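Local coordinates for protein class B carbapenemase GOB-18 (PDB 5K0W) that probably hydrolyses beta-lactam antibiotics, carbapenems included, as a subclass B3 metallo-beta-lactamase with two zinc ions in its active site, at residues D135-K140 / S202-K207; V125-T130 / V143-V148; G227-L232 / Q266-N271; K22-M27 / G139-T144. All coordinates share one frame; numbering follows the deposited sequence.

Contact 1: residues D135-K140 / S202-K207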
loop_
_atom_site.group_PDB
_atom_site.type_symbol
_atom_site.label_atom_id
_atom_site.label_comp_id
_atom_site.label_asym_id
_atom_site.label_seq_id
_atom_site.Cartn_x
_atom_site.Cartn_y
_atom_site.Cartn_z
ATOM N N ASP A 135 8.517 -12.507 -8.430
ATOM C CA ASP A 135 7.226 -11.941 -8.858
ATOM C C ASP A 135 6.770 -12.516 -10.203
ATOM O O ASP A 135 7.535 -12.491 -11.169
ATOM C CB ASP A 135 7.267 -10.402 -8.903
ATOM C CG ASP A 135 5.891 -9.754 -8.968
ATOM O OD1 ASP A 135 5.268 -9.783 -10.060
ATOM O OD2 ASP A 135 5.434 -9.215 -7.930
ATOM N N TYR A 136 5.520 -13.035 -10.251
ATOM C CA TYR A 136 4.873 -13.625 -11.431
ATOM C C TYR A 136 4.868 -12.700 -12.652
ATOM O O TYR A 136 4.716 -13.169 -13.788
ATOM C CB TYR A 136 3.454 -14.097 -11.078
ATOM C CG TYR A 136 2.427 -12.993 -10.964
ATOM C CD1 TYR A 136 2.314 -12.240 -9.807
ATOM C CD2 TYR A 136 1.556 -12.712 -12.014
ATOM C CE1 TYR A 136 1.352 -11.241 -9.689
ATOM C CE2 TYR A 136 0.617 -11.692 -11.923
ATOM C CZ TYR A 136 0.525 -10.951 -10.762
ATOM O OH TYR A 136 -0.429 -9.969 -10.672
ATOM N N GLU A 137 5.027 -11.399 -12.422
ATOM C CA GLU A 137 5.091 -10.435 -13.506
ATOM C C GLU A 137 6.355 -9.591 -13.440
ATOM O O GLU A 137 7.044 -9.462 -14.448
ATOM C CB GLU A 137 3.801 -9.579 -13.589
ATOM C CG GLU A 137 3.782 -8.501 -14.671
ATOM C CD GLU A 137 3.726 -8.900 -16.137
ATOM O OE1 GLU A 137 3.711 -10.115 -16.446
ATOM O OE2 GLU A 137 3.677 -7.980 -16.984
ATOM N N MET A 138 6.675 -9.044 -12.259
ATOM C CA MET A 138 7.829 -8.155 -12.044
ATOM C C MET A 138 9.208 -8.834 -12.017
ATOM O O MET A 138 10.223 -8.139 -12.048
ATOM C CB MET A 138 7.592 -7.260 -10.806
ATOM C CG MET A 138 6.352 -6.395 -10.904
ATOM S SD MET A 138 6.345 -5.358 -12.384
ATOM C CE MET A 138 7.615 -4.189 -11.955
ATOM N N GLY A 139 9.215 -10.172 -11.959
ATOM C CA GLY A 139 10.412 -11.012 -11.943
ATOM C C GLY A 139 11.235 -10.906 -13.211
ATOM O O GLY A 139 12.463 -11.017 -13.155
ATOM N N LYS A 140 10.567 -10.648 -14.367
ATOM C CA LYS A 140 11.222 -10.448 -15.676
ATOM C C LYS A 140 12.263 -9.300 -15.639
ATOM O O LYS A 140 13.179 -9.287 -16.463
ATOM C CB LYS A 140 10.195 -10.234 -16.804
ATOM C CG LYS A 140 9.341 -8.978 -16.689
ATOM C CD LYS A 140 8.342 -8.919 -17.834
ATOM C CE LYS A 140 7.158 -8.018 -17.565
ATOM N NZ LYS A 140 6.140 -8.081 -18.656
ATOM N N SER A 202 -6.472 -4.174 -9.555
ATOM C CA SER A 202 -6.179 -4.016 -10.989
ATOM C C SER A 202 -5.396 -5.226 -11.548
ATOM O O SER A 202 -4.769 -5.964 -10.781
ATOM C CB SER A 202 -5.444 -2.704 -11.251
ATOM O OG SER A 202 -4.440 -2.456 -10.282
ATOM N N VAL A 203 -5.461 -5.436 -12.880
ATOM C CA VAL A 203 -4.778 -6.543 -13.581
ATOM C C VAL A 203 -3.544 -6.020 -14.332
ATOM O O VAL A 203 -3.691 -5.198 -15.234
ATOM C CB VAL A 203 -5.733 -7.399 -14.480
ATOM C CG1 VAL A 203 -4.977 -8.517 -15.207
ATOM C CG2 VAL A 203 -6.874 -7.983 -13.662
ATOM N N ILE A 204 -2.338 -6.521 -13.965
ATOM C CA ILE A 204 -1.043 -6.131 -14.560
ATOM C C ILE A 204 -0.552 -7.034 -15.712
ATOM O O ILE A 204 0.366 -6.642 -16.449
ATOM C CB ILE A 204 0.046 -5.885 -13.484
ATOM C CG1 ILE A 204 0.461 -7.201 -12.763
ATOM C CG2 ILE A 204 -0.454 -4.816 -12.493
ATOM C CD1 ILE A 204 1.624 -7.093 -11.822
ATOM N N VAL A 205 -1.164 -8.228 -15.857
ATOM C CA VAL A 205 -0.834 -9.188 -16.921
ATOM C C VAL A 205 -1.645 -8.935 -18.193
ATOM O O VAL A 205 -2.867 -8.758 -18.146
ATOM C CB VAL A 205 -0.835 -10.687 -16.504
ATOM C CG1 VAL A 205 0.300 -10.991 -15.543
ATOM C CG2 VAL A 205 -2.180 -11.132 -15.930
ATOM N N ASP A 206 -0.949 -8.937 -19.328
ATOM C CA ASP A 206 -1.495 -8.725 -20.676
ATOM C C ASP A 206 -2.029 -10.054 -21.265
ATOM O O ASP A 206 -2.984 -10.038 -22.040
ATOM C CB ASP A 206 -0.402 -8.142 -21.598
ATOM C CG ASP A 206 0.561 -7.156 -20.930
ATOM O OD1 ASP A 206 1.412 -7.607 -20.094
ATOM O OD2 ASP A 206 0.501 -5.948 -21.266
ATOM N N LYS A 207 -1.416 -11.192 -20.870
ATOM C CA LYS A 207 -1.772 -12.548 -21.289
ATOM C C LYS A 207 -2.920 -13.183 -20.449
ATOM O O LYS A 207 -3.230 -12.699 -19.359
ATOM C CB LYS A 207 -0.516 -13.447 -21.305
ATOM C CG LYS A 207 0.115 -13.705 -19.937
ATOM C CD LYS A 207 1.331 -14.630 -20.031
ATOM C CE LYS A 207 1.765 -15.120 -18.670
ATOM N NZ LYS A 207 2.737 -16.237 -18.750
HETATM O O HOH W 1 -2.360 -9.219 -12.417
#

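Contact 2: residues V125-T130 / V143-V148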
loop_
_atom_site.group_PDB
_atom_site.type_symbol
_atom_site.label_atom_id
_atom_site.label_comp_id
_atom_site.label_asym_id
_atom_site.label_seq_id
_atom_site.Cartn_x
_atom_site.Cartn_y
_atom_site.Cartn_z
ATOM N N VAL A 125 5.988 -13.102 0.912
ATOM C CA VAL A 125 7.284 -13.374 1.522
ATOM C C VAL A 125 8.454 -13.588 0.543
ATOM O O VAL A 125 9.453 -12.871 0.647
ATOM C CB VAL A 125 7.153 -14.477 2.595
ATOM C CG1 VAL A 125 8.468 -15.202 2.865
ATOM C CG2 VAL A 125 6.603 -13.880 3.873
ATOM N N ASP A 126 8.325 -14.551 -0.408
ATOM C CA ASP A 126 9.369 -14.859 -1.387
ATOM C C ASP A 126 9.721 -13.683 -2.279
ATOM O O ASP A 126 10.907 -13.419 -2.463
ATOM C CB ASP A 126 9.077 -16.153 -2.170
ATOM C CG ASP A 126 9.327 -17.432 -1.360
ATOM O OD1 ASP A 126 10.235 -17.419 -0.480
ATOM O OD2 ASP A 126 8.611 -18.442 -1.595
ATOM N N VAL A 127 8.714 -12.909 -2.747
ATOM C CA VAL A 127 8.947 -11.699 -3.554
ATOM C C VAL A 127 9.847 -10.693 -2.784
ATOM O O VAL A 127 10.758 -10.090 -3.370
ATOM C CB VAL A 127 7.606 -11.078 -4.047
ATOM C CG1 VAL A 127 7.827 -9.752 -4.779
ATOM C CG2 VAL A 127 6.851 -12.054 -4.938
ATOM N N LEU A 128 9.613 -10.562 -1.472
ATOM C CA LEU A 128 10.361 -9.635 -0.633
ATOM C C LEU A 128 11.786 -10.067 -0.327
ATOM O O LEU A 128 12.696 -9.236 -0.348
ATOM C CB LEU A 128 9.575 -9.279 0.629
ATOM C CG LEU A 128 8.421 -8.316 0.358
ATOM C CD1 LEU A 128 7.237 -8.639 1.192
ATOM C CD2 LEU A 128 8.852 -6.874 0.528
ATOM N N ARG A 129 11.984 -11.367 -0.094
ATOM C CA ARG A 129 13.290 -11.948 0.204
ATOM C C ARG A 129 14.197 -11.980 -1.037
ATOM O O ARG A 129 15.422 -11.953 -0.887
ATOM C CB ARG A 129 13.122 -13.353 0.803
ATOM C CG ARG A 129 12.419 -13.358 2.151
ATOM C CD ARG A 129 12.243 -14.767 2.675
ATOM N NE ARG A 129 13.366 -15.167 3.523
ATOM C CZ ARG A 129 13.332 -15.203 4.852
ATOM N NH1 ARG A 129 12.218 -14.881 5.505
ATOM N NH2 ARG A 129 14.404 -15.575 5.539
ATOM N N THR A 130 13.593 -12.041 -2.248
ATOM C CA THR A 130 14.292 -12.087 -3.533
ATOM C C THR A 130 14.331 -10.733 -4.248
ATOM O O THR A 130 14.777 -10.669 -5.396
ATOM C CB THR A 130 13.701 -13.141 -4.470
ATOM O OG1 THR A 130 12.451 -12.689 -4.997
ATOM C CG2 THR A 130 13.618 -14.526 -3.849
ATOM N N VAL A 143 15.962 -7.925 -9.994
ATOM C CA VAL A 143 15.896 -7.301 -8.666
ATOM C C VAL A 143 15.534 -5.834 -8.863
ATOM O O VAL A 143 16.390 -5.045 -9.288
ATOM C CB VAL A 143 17.197 -7.493 -7.831
ATOM C CG1 VAL A 143 17.093 -6.798 -6.476
ATOM C CG2 VAL A 143 17.541 -8.965 -7.643
ATOM N N THR A 144 14.267 -5.485 -8.592
ATOM C CA THR A 144 13.727 -4.120 -8.740
ATOM C C THR A 144 13.795 -3.306 -7.445
ATOM O O THR A 144 13.594 -2.093 -7.470
ATOM C CB THR A 144 12.298 -4.137 -9.307
ATOM O OG1 THR A 144 11.549 -5.175 -8.680
ATOM C CG2 THR A 144 12.265 -4.292 -10.812
ATOM N N PHE A 145 14.061 -3.966 -6.320
ATOM C CA PHE A 145 14.148 -3.310 -5.023
ATOM C C PHE A 145 15.039 -4.116 -4.089
ATOM O O PHE A 145 15.155 -5.340 -4.253
ATOM C CB PHE A 145 12.743 -3.097 -4.414
ATOM C CG PHE A 145 12.002 -4.352 -4.019
ATOM C CD1 PHE A 145 11.157 -4.993 -4.920
ATOM C CD2 PHE A 145 12.093 -4.853 -2.729
ATOM C CE1 PHE A 145 10.441 -6.125 -4.541
ATOM C CE2 PHE A 145 11.392 -5.995 -2.355
ATOM C CZ PHE A 145 10.560 -6.619 -3.259
ATOM N N LYS A 146 15.651 -3.432 -3.095
ATOM C CA LYS A 146 16.530 -4.057 -2.095
ATOM C C LYS A 146 15.746 -5.111 -1.343
ATOM O O LYS A 146 14.773 -4.764 -0.671
ATOM C CB LYS A 146 17.051 -3.025 -1.080
ATOM C CG LYS A 146 18.236 -2.177 -1.504
ATOM C CD LYS A 146 18.393 -1.035 -0.480
ATOM C CE LYS A 146 19.717 -0.323 -0.529
ATOM N NZ LYS A 146 20.067 0.245 0.800
ATOM N N PRO A 147 16.122 -6.403 -1.448
ATOM C CA PRO A 147 15.380 -7.442 -0.716
ATOM C C PRO A 147 15.307 -7.189 0.792
ATOM O O PRO A 147 16.227 -6.613 1.363
ATOM C CB PRO A 147 16.146 -8.725 -1.058
ATOM C CG PRO A 147 17.472 -8.274 -1.505
ATOM C CD PRO A 147 17.229 -6.999 -2.214
ATOM N N VAL A 148 14.179 -7.573 1.410
ATOM C CA VAL A 148 13.911 -7.409 2.848
ATOM C C VAL A 148 13.351 -8.719 3.449
ATOM O O VAL A 148 12.646 -9.462 2.757
ATOM C CB VAL A 148 13.061 -6.125 3.157
ATOM C CG1 VAL A 148 11.679 -6.193 2.533
ATOM C CG2 VAL A 148 12.954 -5.847 4.651
#

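Contact 3: residues G227-L232 / Q266-N271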
loop_
_atom_site.group_PDB
_atom_site.type_symbol
_atom_site.label_atom_id
_atom_site.label_comp_id
_atom_site.label_asym_id
_atom_site.label_seq_id
_atom_site.Cartn_x
_atom_site.Cartn_y
_atom_site.Cartn_z
ATOM N N GLY A 227 -15.334 -10.021 -4.323
ATOM C CA GLY A 227 -16.411 -10.388 -3.413
ATOM C C GLY A 227 -16.274 -9.723 -2.055
ATOM O O GLY A 227 -17.166 -8.999 -1.620
ATOM N N VAL A 228 -15.138 -9.938 -1.400
ATOM C CA VAL A 228 -14.818 -9.430 -0.063
ATOM C C VAL A 228 -14.729 -7.874 0.005
ATOM O O VAL A 228 -15.194 -7.272 0.977
ATOM C CB VAL A 228 -13.582 -10.203 0.506
ATOM C CG1 VAL A 228 -12.304 -9.904 -0.272
ATOM C CG2 VAL A 228 -13.386 -9.962 1.999
ATOM N N MET A 229 -14.204 -7.234 -1.058
ATOM C CA MET A 229 -14.067 -5.775 -1.114
ATOM C C MET A 229 -15.399 -4.998 -1.241
ATOM O O MET A 229 -15.485 -3.867 -0.759
ATOM C CB MET A 229 -13.019 -5.337 -2.151
ATOM C CG MET A 229 -11.593 -5.442 -1.648
ATOM S SD MET A 229 -10.316 -4.970 -2.846
ATOM C CE MET A 229 -10.073 -3.237 -2.432
ATOM N N LYS A 230 -16.419 -5.592 -1.876
ATOM C CA LYS A 230 -17.757 -4.991 -2.049
ATOM C C LYS A 230 -18.565 -4.981 -0.743
ATOM O O LYS A 230 -19.500 -4.188 -0.613
ATOM C CB LYS A 230 -18.561 -5.766 -3.117
ATOM C CG LYS A 230 -18.273 -5.352 -4.565
ATOM C CD LYS A 230 -18.746 -6.397 -5.584
ATOM C CE LYS A 230 -20.203 -6.293 -5.990
ATOM N NZ LYS A 230 -20.600 -7.378 -6.933
ATOM N N LYS A 231 -18.210 -5.870 0.214
ATOM C CA LYS A 231 -18.901 -6.038 1.510
ATOM C C LYS A 231 -18.221 -5.336 2.694
ATOM O O LYS A 231 -18.621 -5.557 3.843
ATOM C CB LYS A 231 -19.178 -7.531 1.847
ATOM C CG LYS A 231 -19.273 -8.517 0.682
ATOM C CD LYS A 231 -20.472 -9.480 0.738
ATOM C CE LYS A 231 -20.218 -10.752 1.518
ATOM N NZ LYS A 231 -20.710 -10.655 2.924
ATOM N N LEU A 232 -17.227 -4.471 2.425
ATOM C CA LEU A 232 -16.504 -3.752 3.480
ATOM C C LEU A 232 -17.293 -2.547 3.977
ATOM O O LEU A 232 -17.977 -1.870 3.185
ATOM C CB LEU A 232 -15.084 -3.315 3.012
ATOM C CG LEU A 232 -14.067 -4.429 2.679
ATOM C CD1 LEU A 232 -12.854 -3.870 1.974
ATOM C CD2 LEU A 232 -13.649 -5.216 3.925
ATOM N N GLN A 266 -19.297 6.062 -2.360
ATOM C CA GLN A 266 -19.803 5.662 -3.676
ATOM C C GLN A 266 -18.749 5.590 -4.770
ATOM O O GLN A 266 -18.859 4.731 -5.645
ATOM C CB GLN A 266 -21.070 6.422 -4.090
ATOM C CG GLN A 266 -22.346 5.937 -3.376
ATOM C CD GLN A 266 -22.451 4.425 -3.228
ATOM O OE1 GLN A 266 -22.513 3.670 -4.206
ATOM N NE2 GLN A 266 -22.454 3.951 -1.987
ATOM N N SER A 267 -17.689 6.421 -4.673
ATOM C CA SER A 267 -16.556 6.404 -5.609
ATOM C C SER A 267 -15.695 5.143 -5.420
ATOM O O SER A 267 -15.125 4.649 -6.394
ATOM C CB SER A 267 -15.695 7.645 -5.449
ATOM O OG SER A 267 -14.671 7.628 -6.431
ATOM N N TYR A 268 -15.600 4.626 -4.177
ATOM C CA TYR A 268 -14.868 3.392 -3.895
ATOM C C TYR A 268 -15.583 2.240 -4.596
ATOM O O TYR A 268 -14.923 1.432 -5.235
ATOM C CB TYR A 268 -14.774 3.121 -2.387
ATOM C CG TYR A 268 -14.403 1.697 -2.056
ATOM C CD1 TYR A 268 -13.100 1.239 -2.227
ATOM C CD2 TYR A 268 -15.363 0.788 -1.616
ATOM C CE1 TYR A 268 -12.754 -0.078 -1.938
ATOM C CE2 TYR A 268 -15.029 -0.536 -1.337
ATOM C CZ TYR A 268 -13.721 -0.960 -1.494
ATOM O OH TYR A 268 -13.383 -2.258 -1.222
ATOM N N PHE A 269 -16.928 2.174 -4.490
ATOM C CA PHE A 269 -17.724 1.122 -5.111
ATOM C C PHE A 269 -17.789 1.221 -6.629
ATOM O O PHE A 269 -17.803 0.191 -7.302
ATOM C CB PHE A 269 -19.105 0.998 -4.460
ATOM C CG PHE A 269 -19.013 0.609 -3.005
ATOM C CD1 PHE A 269 -18.627 -0.680 -2.633
ATOM C CD2 PHE A 269 -19.278 1.536 -2.004
ATOM C CE1 PHE A 269 -18.531 -1.040 -1.288
ATOM C CE2 PHE A 269 -19.169 1.178 -0.651
ATOM C CZ PHE A 269 -18.794 -0.109 -0.304
ATOM N N GLN A 270 -17.780 2.445 -7.171
ATOM C CA GLN A 270 -17.786 2.674 -8.619
ATOM C C GLN A 270 -16.475 2.197 -9.243
ATOM O O GLN A 270 -16.519 1.462 -10.226
ATOM C CB GLN A 270 -18.073 4.144 -8.951
ATOM C CG GLN A 270 -19.571 4.446 -8.899
ATOM C CD GLN A 270 -19.909 5.916 -8.931
ATOM O OE1 GLN A 270 -19.548 6.695 -8.029
ATOM N NE2 GLN A 270 -20.693 6.302 -9.930
ATOM N N ASN A 271 -15.323 2.543 -8.622
ATOM C CA ASN A 271 -13.988 2.129 -9.056
ATOM C C ASN A 271 -13.832 0.635 -8.916
ATOM O O ASN A 271 -13.240 0.017 -9.793
ATOM C CB ASN A 271 -12.886 2.826 -8.245
ATOM C CG ASN A 271 -12.748 4.293 -8.527
ATOM O OD1 ASN A 271 -12.873 4.750 -9.669
ATOM N ND2 ASN A 271 -12.460 5.059 -7.491
#

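Contact 4: residues K22-M27 / G139-T144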
loop_
_atom_site.group_PDB
_atom_site.type_symbol
_atom_site.label_atom_id
_atom_site.label_comp_id
_atom_site.label_asym_id
_atom_site.label_seq_id
_atom_site.Cartn_x
_atom_site.Cartn_y
_atom_site.Cartn_z
ATOM N N LYS A 22 18.036 -2.811 -9.757
ATOM C CA LYS A 22 17.775 -1.911 -10.878
ATOM C C LYS A 22 16.274 -1.755 -11.145
ATOM O O LYS A 22 15.619 -2.701 -11.609
ATOM C CB LYS A 22 18.528 -2.341 -12.150
ATOM C CG LYS A 22 18.639 -1.218 -13.180
ATOM C CD LYS A 22 18.495 -1.730 -14.592
ATOM C CE LYS A 22 18.377 -0.597 -15.578
ATOM N NZ LYS A 22 18.179 -1.104 -16.960
ATOM N N GLU A 23 15.735 -0.559 -10.849
ATOM C CA GLU A 23 14.324 -0.231 -11.073
ATOM C C GLU A 23 14.068 -0.094 -12.575
ATOM O O GLU A 23 14.989 0.305 -13.295
ATOM C CB GLU A 23 13.958 1.087 -10.392
ATOM C CG GLU A 23 13.915 1.004 -8.876
ATOM C CD GLU A 23 13.749 2.319 -8.136
ATOM O OE1 GLU A 23 14.079 3.385 -8.704
ATOM O OE2 GLU A 23 13.339 2.273 -6.954
ATOM N N PRO A 24 12.845 -0.390 -13.086
ATOM C CA PRO A 24 12.610 -0.232 -14.524
ATOM C C PRO A 24 12.919 1.177 -15.025
ATOM O O PRO A 24 12.803 2.167 -14.283
ATOM C CB PRO A 24 11.130 -0.583 -14.680
ATOM C CG PRO A 24 10.831 -1.458 -13.528
ATOM C CD PRO A 24 11.641 -0.910 -12.407
ATOM N N GLU A 25 13.382 1.236 -16.280
ATOM C CA GLU A 25 13.702 2.457 -17.000
ATOM C C GLU A 25 12.328 3.102 -17.316
ATOM O O GLU A 25 11.305 2.398 -17.346
ATOM C CB GLU A 25 14.481 2.138 -18.302
ATOM C CG GLU A 25 15.861 1.530 -18.081
ATOM C CD GLU A 25 16.817 1.472 -19.264
ATOM O OE1 GLU A 25 16.536 2.105 -20.309
ATOM O OE2 GLU A 25 17.871 0.808 -19.133
ATOM N N ASN A 26 12.291 4.418 -17.489
ATOM C CA ASN A 26 11.069 5.182 -17.806
ATOM C C ASN A 26 9.850 5.133 -16.829
ATOM O O ASN A 26 8.702 4.932 -17.246
ATOM C CB ASN A 26 10.638 5.057 -19.287
ATOM N N MET A 27 10.116 5.367 -15.541
ATOM C CA MET A 27 9.109 5.439 -14.475
ATOM C C MET A 27 8.310 6.738 -14.613
ATOM O O MET A 27 8.886 7.736 -15.052
ATOM C CB MET A 27 9.827 5.504 -13.137
ATOM C CG MET A 27 9.997 4.195 -12.458
ATOM S SD MET A 27 10.896 4.551 -10.935
ATOM C CE MET A 27 12.596 4.424 -11.536
ATOM N N GLY A 139 9.215 -10.172 -11.959
ATOM C CA GLY A 139 10.412 -11.012 -11.943
ATOM C C GLY A 139 11.235 -10.906 -13.211
ATOM O O GLY A 139 12.463 -11.017 -13.155
ATOM N N LYS A 140 10.567 -10.648 -14.367
ATOM C CA LYS A 140 11.222 -10.448 -15.676
ATOM C C LYS A 140 12.263 -9.300 -15.639
ATOM O O LYS A 140 13.179 -9.287 -16.463
ATOM C CB LYS A 140 10.195 -10.234 -16.804
ATOM C CG LYS A 140 9.341 -8.978 -16.689
ATOM C CD LYS A 140 8.342 -8.919 -17.834
ATOM C CE LYS A 140 7.158 -8.018 -17.565
ATOM N NZ LYS A 140 6.140 -8.081 -18.656
ATOM N N TYR A 141 12.120 -8.364 -14.668
ATOM C CA TYR A 141 13.006 -7.225 -14.441
ATOM C C TYR A 141 14.148 -7.547 -13.449
ATOM O O TYR A 141 14.976 -6.675 -13.175
ATOM C CB TYR A 141 12.197 -6.011 -13.936
ATOM C CG TYR A 141 11.137 -5.538 -14.901
ATOM C CD1 TYR A 141 11.469 -4.754 -16.000
ATOM C CD2 TYR A 141 9.797 -5.867 -14.713
ATOM C CE1 TYR A 141 10.499 -4.337 -16.912
ATOM C CE2 TYR A 141 8.818 -5.456 -15.617
ATOM C CZ TYR A 141 9.176 -4.697 -16.720
ATOM O OH TYR A 141 8.232 -4.262 -17.616
ATOM N N GLY A 142 14.170 -8.765 -12.905
ATOM C CA GLY A 142 15.171 -9.188 -11.937
ATOM C C GLY A 142 14.941 -8.627 -10.543
ATOM O O GLY A 142 13.874 -8.839 -9.958
ATOM N N VAL A 143 15.962 -7.925 -9.994
ATOM C CA VAL A 143 15.896 -7.301 -8.666
ATOM C C VAL A 143 15.534 -5.834 -8.863
ATOM O O VAL A 143 16.390 -5.045 -9.288
ATOM C CB VAL A 143 17.197 -7.493 -7.831
ATOM C CG1 VAL A 143 17.093 -6.798 -6.476
ATOM C CG2 VAL A 143 17.541 -8.965 -7.643
ATOM N N THR A 144 14.267 -5.485 -8.592
ATOM C CA THR A 144 13.727 -4.120 -8.740
ATOM C C THR A 144 13.795 -3.306 -7.445
ATOM O O THR A 144 13.594 -2.093 -7.470
ATOM C CB THR A 144 12.298 -4.137 -9.307
ATOM O OG1 THR A 144 11.549 -5.175 -8.680
ATOM C CG2 THR A 144 12.265 -4.292 -10.812
#

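Contact 1: residues D135-K140 / S202-K207
Glu137 and Val205 mark the closest backbone approach, their CA atoms 7.0 Å apart, and no direct hydrogen bond spans the gap. Residues 202-207 run without regular structure, while 135-140 is a tight bend held from within: Asp135 OD1 accepts both Glu137 N and Met138 N, the first making an Asx turn, and Asp135 O receives Gly139 N as a 3-10 segment begins. The one polar link across is a water, which donates to Tyr136 OH at 2.7 Å and takes the N-H of Ile204 at 3.1 Å. It lies in the plane of the tyrosine ring, off its edge, and the same hydroxyl is hydrogen-bonded to the carbonyl of His175. That histidine is a zinc ligand, and the side chain of Ile204 comes about 4 Å from it and from His100, so this is a meeting of two loops at the rim of the metallo-beta-lactamase zinc site. Ile204 sends CG1 between its own N and carbonyl carbon (chi1 68°), which carries CD1 to the tyrosine hydroxyl and to Glu137 CB, 3.7 Å from CD1. Val205 CG1 meets Tyr136 CE2 at 3.7 Å, the two side chains crossing at about a right angle. Glu137 CB lies over one face of the Tyr136 ring, toward its rim; beyond it the chain bends at chi2 (69°), bringing the carboxylate to Ile204 O and Val205 CG1. OE2 ends 3.9 Å from Asp206 OD1, a pairing of like charges; Lys140 NZ, salt-bridged to that OE2 at 3.0 Å, probably offsets the repulsion.

Contact 2: residues V125-T130 / V143-V148
Leu128, on the helix of a beta-alpha-beta crossover, fits against the chain that returns past it to the next strand. Strand 117-121 leads into helix 125-129, and the long loop carrying residues 143-148 comes back along the C-terminal end of that helix before entering the parallel strand 152-154, at the edge of the seven-stranded sheet. The main bump is Leu128 CD2, which sits in a hollow between Val148 CG1, 3.5 Å away, and Phe145 CE2, at 3.9 Å. Leu128 and Val148 lie side by side and point the same way, both reaching Phe118 of strand 117-121, whereas the phenylalanine crosses the leucine at a slant. Phe145 starts out beside the helix rather than facing it; with CG set between the backbone N and the carbonyl carbon (chi1 67°), its ring swings inward until CZ comes 3.5 Å from Val127 O. Tyr101 and Thr104 of helix 101-104, next to the zinc ligands, also touch this ring. Pro147 sets CB against the end of the helix, touching the carbonyl oxygens of both Arg129 and Leu128, and Val143 CG2 leans on Thr130 O. One backbone hydrogen bond pins the fit: Val148 N gives to Leu128 O at 2.8 Å with an N-H...O angle of 158°, arriving above the carbonyl plane. At the end of the helix Thr130 curls back on the preceding turn, and Asp126 O takes two bonds from it, one from the N and one from OG1, the latter at 3.1 Å.

Contact 3: residues G227-L232 / Q266-N271
Tyr268 and Met229 join two long helices on one flank of the metallo-beta-lactamase fold, helix 265-284 near the C-terminus of the chain and the closing part of helix 218-230. The contact turns on a single hydrogen bond: Tyr268 OH donates to the carbonyl O of Met229 at 2.7 Å, coming from above the carbonyl plane with a C=O...O angle of 115°. The tyrosine reaches across because its CG lies opposite the backbone N (chi1 163°), which aims the ring straight at the neighbouring helix. Met229 O sits at the edge of that ring, in its plane. Around the buried hydroxyl gather apolar groups: Met229 CB, Met229 CE and, from beyond the helix, Leu232 CD1 at 3.6 Å from OH. Both the methionine and the leucine side chains cross the tyrosine at about a right angle. Phe269, one residue along, takes the outer side of the interface, where its ring reaches two backbone carbonyls. Its CE1 comes 3.4 Å from Lys230 O, and Leu232 O meets the ring edge in plane at CZ, 4.0 Å away. The two aromatic rings brace each other, since Tyr268 CD2 stands 3.5 Å above the middle of the Phe269 face. On the inner side Tyr268 meets Phe234 edge-to-face and also packs on Trp237 of strand 236-239. Leu196 of strand 192-198 touches both Tyr268 and Leu232, while Met229 reaches Ala198 of that strand and Leu272 farther along helix 265-284, which places the helix pair against the five-stranded sheet.

Contact 4: residues K22-M27 / G139-T144
Pro24 and Tyr141 meet with the edge of the pyrrolidine on the aromatic ring: Pro24 CG stands over one face of the tyrosine, toward the rim, 4.2 Å from CD1. With CG beside the backbone N (chi1 -61°) the tyrosine ring lies on the proline's side, and chi2 turns a face to it. The two side chains cross at about a right angle, and so do Pro24 and Thr144, whose methyl CG2 lies 3.8 Å from Pro24 CD. In Thr144 it is OG1 that takes the place between N and carbonyl carbon, leaving CG2 beside the N and turned to the proline and to Lys22 O. Glu23 points away from the loop at its start, yet its CG passes 3.4 Å from Thr144 O before the extended chain carries the carboxylate to Ala71 N, its hydrogen-bond donor. Lys22 gives the one hydrogen bond across, from its backbone N to Val143 O at 2.8 Å, almost straight at 174°. Its NZ stays on its own side, salt-bridged to Glu25 OE2 at 2.9 Å. In the other segment, Gly142, with a phi of 76°, turns the chain out of the 3-10 segment 139-141. Glu23, Pro24 and Thr144 all rest on Tyr101, so the N-terminal arm lies across a loop beside the zinc-binding motif of metallo-beta-lactamases, in which Tyr101 stands between the ligands His100 and Asp102.

Contacts 1, 2 and 4 share one long loop, between helix 125-129 and strand 152-154: residues 139-140 belong to contacts 1 and 4, residues 143-144 to contacts 2 and 4. Contacts 1 and 4 lie at the surface, where a second loop and the N-terminal arm meet it; the first works through a water and the apolar side chains of Ile204 and Val205, with two carboxylates close by, the other through a backbone bond and a proline on a ring. Contact 2, partly buried, fastens the loop to its own helix. Contact 3, also partly buried, stands about 30 Å from contact 2 between centres and joins two helices through aromatic rings and a buried hydroxyl.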